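Local coordinates for factor essential for expression of methicillin resistance (Staphylococcus aureus, PDB 1LRZ), which catalyses the addition of glycines 2 and 3 to the pentaglycine interpeptide bridge of staphylococcal peptidoglycan, using glycyl-tRNA as donor, at residues A8-A13 with G44-N49. Residues are numbered along the deposited sequence; the frame is centred on the assembly and turned at random.
Sequences AKEFGA and GIKNNN
Glu-10 and Lys-46 make the whole of this contact, an ion pair at the surface in which two long side chains meet only through their ends. Its close part is the junction where Lys-46 NZ donates to Glu-10 OE2 at 2.5 Å, a short salt bridge. The ammonium comes to the syn side of that oxygen and lies 24° out of the carboxylate plane. Its grip is one-sided: Lys-46 NZ stands 3.7 Å from Glu-10 OE1, too far to make the bridge bidentate. Lys-46 CE is drawn along behind NZ, to 3.2 Å from Glu-10 OE2. In Lys-46, CG lies beside the backbone N (chi1 -76°) and the rest of the chain runs extended, which carries the charge across to the helix; the two side chains cross at about a right angle. The second carboxylate oxygen, Glu-10 OE1, accepts a bond from the backbone N of Thr-7, just ahead of helix 8-16, the side-chain-to-N-cap half of a capping box. Glutamate suits this first turn, since one oxygen caps while the other takes the lysine, and a negative charge near a helix N-terminus should be favoured by the helix dipole. Lys-46 ends strand 39-46, which forms an antiparallel beta hairpin with strand 52-63 in the seven-stranded mixed sheet; the backbone of Lys-46 is hydrogen-bonded to that of Lys-2 in the edge strand 2-5. The bridge thus ties helix 8-16 to the strand end where the hairpin turns, and the Lys-46 side chain also touches Leu-6, while the neighbouring Phe-11 and Ile-45 are buried. By contrast, Glu-10 and Lys-46 are partly exposed, the two segments bury only 79 Å² between them, and water probably reaches the pair.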
loop_
_atom_site.group_PDB
_atom_site.type_symbol
_atom_site.label_atom_id
_atom_site.label_comp_id
_atom_site.label_asym_id
_atom_site.label_seq_id
_atom_site.Cartn_x
_atom_site.Cartn_y
_atom_site.Cartn_z
ATOM N N ALA A 8 20.961 -11.483 10.286
ATOM C CA ALA A 8 19.570 -11.140 10.032
ATOM C C ALA A 8 19.002 -10.286 11.166
ATOM O O ALA A 8 18.224 -9.354 10.931
ATOM C CB ALA A 8 18.738 -12.419 9.859
ATOM N N LYS A 9 19.390 -10.608 12.395
ATOM C CA LYS A 9 18.908 -9.877 13.559
ATOM C C LYS A 9 19.358 -8.416 13.511
ATOM O O LYS A 9 18.556 -7.503 13.695
ATOM C CB LYS A 9 19.413 -10.560 14.834
ATOM C CG LYS A 9 18.967 -9.894 16.123
ATOM C CD LYS A 9 19.638 -10.542 17.333
ATOM C CE LYS A 9 19.425 -9.731 18.603
ATOM N NZ LYS A 9 20.212 -10.303 19.734
ATOM N N GLU A 10 20.639 -8.196 13.250
ATOM C CA GLU A 10 21.159 -6.835 13.173
ATOM C C GLU A 10 20.461 -6.070 12.057
ATOM O O GLU A 10 20.117 -4.911 12.217
ATOM C CB GLU A 10 22.660 -6.828 12.863
ATOM C CG GLU A 10 23.517 -7.644 13.796
ATOM C CD GLU A 10 24.975 -7.593 13.394
ATOM O OE1 GLU A 10 25.264 -7.784 12.196
ATOM O OE2 GLU A 10 25.827 -7.361 14.271
ATOM N N PHE A 11 20.313 -6.730 10.911
ATOM C CA PHE A 11 19.691 -6.143 9.738
ATOM C C PHE A 11 18.273 -5.680 10.045
ATOM O O PHE A 11 17.936 -4.521 9.835
ATOM C CB PHE A 11 19.632 -7.163 8.606
ATOM C CG PHE A 11 19.016 -6.626 7.351
ATOM C CD1 PHE A 11 19.696 -5.690 6.576
ATOM C CD2 PHE A 11 17.763 -7.064 6.936
ATOM C CE1 PHE A 11 19.137 -5.197 5.397
ATOM C CE2 PHE A 11 17.189 -6.578 5.756
ATOM C CZ PHE A 11 17.876 -5.645 4.984
ATOM N N GLY A 12 17.455 -6.600 10.545
ATOM C CA GLY A 12 16.073 -6.285 10.873
ATOM C C GLY A 12 15.900 -5.170 11.893
ATOM O O GLY A 12 15.030 -4.293 11.734
ATOM N N ALA A 13 16.718 -5.200 12.943
ATOM C CA ALA A 13 16.640 -4.192 13.993
ATOM C C ALA A 13 16.950 -2.808 13.443
ATOM O O ALA A 13 16.259 -1.827 13.759
ATOM C CB ALA A 13 17.613 -4.536 15.127
ATOM N N GLY A 44 26.237 -4.020 5.179
ATOM C CA GLY A 44 25.990 -2.779 5.876
ATOM C C GLY A 44 27.278 -2.161 6.381
ATOM O O GLY A 44 28.375 -2.593 6.022
ATOM N N ILE A 45 27.137 -1.138 7.210
ATOM C CA ILE A 45 28.281 -0.461 7.797
ATOM C C ILE A 45 28.048 -0.403 9.294
ATOM O O ILE A 45 26.921 -0.186 9.752
ATOM C CB ILE A 45 28.426 0.996 7.278
ATOM C CG1 ILE A 45 28.689 1.005 5.774
ATOM C CG2 ILE A 45 29.560 1.707 8.019
ATOM C CD1 ILE A 45 28.597 2.377 5.154
ATOM N N LYS A 46 29.111 -0.626 10.053
ATOM C CA LYS A 46 29.040 -0.548 11.500
ATOM C C LYS A 46 30.044 0.504 11.914
ATOM O O LYS A 46 31.068 0.680 11.250
ATOM C CB LYS A 46 29.413 -1.874 12.139
ATOM C CG LYS A 46 28.334 -2.938 12.068
ATOM C CD LYS A 46 28.771 -4.142 12.868
ATOM C CE LYS A 46 27.678 -5.162 12.977
ATOM N NZ LYS A 46 28.034 -6.152 14.019
ATOM N N ASN A 47 29.750 1.215 12.996
ATOM C CA ASN A 47 30.671 2.237 13.486
ATOM C C ASN A 47 31.590 1.624 14.549
ATOM O O ASN A 47 31.647 0.400 14.704
ATOM C CB ASN A 47 29.906 3.422 14.086
ATOM C CG ASN A 47 29.077 3.034 15.296
ATOM O OD1 ASN A 47 29.291 1.985 15.904
ATOM N ND2 ASN A 47 28.130 3.889 15.659
ATOM N N ASN A 48 32.293 2.484 15.280
ATOM C CA ASN A 48 33.221 2.052 16.320
ATOM C C ASN A 48 32.547 1.278 17.451
ATOM O O ASN A 48 33.161 0.399 18.053
ATOM C CB ASN A 48 33.952 3.264 16.909
ATOM C CG ASN A 48 34.740 4.034 15.866
ATOM O OD1 ASN A 48 35.552 3.460 15.137
ATOM N ND2 ASN A 48 34.507 5.344 15.791
ATOM N N ASN A 49 31.291 1.610 17.739
ATOM C CA ASN A 49 30.551 0.943 18.808
ATOM C C ASN A 49 29.834 -0.304 18.330
ATOM O O ASN A 49 28.913 -0.784 18.989
ATOM C CB ASN A 49 29.510 1.882 19.422
ATOM C CG ASN A 49 30.115 3.156 19.949
ATOM O OD1 ASN A 49 31.108 3.130 20.674
ATOM N ND2 ASN A 49 29.511 4.291 19.593
#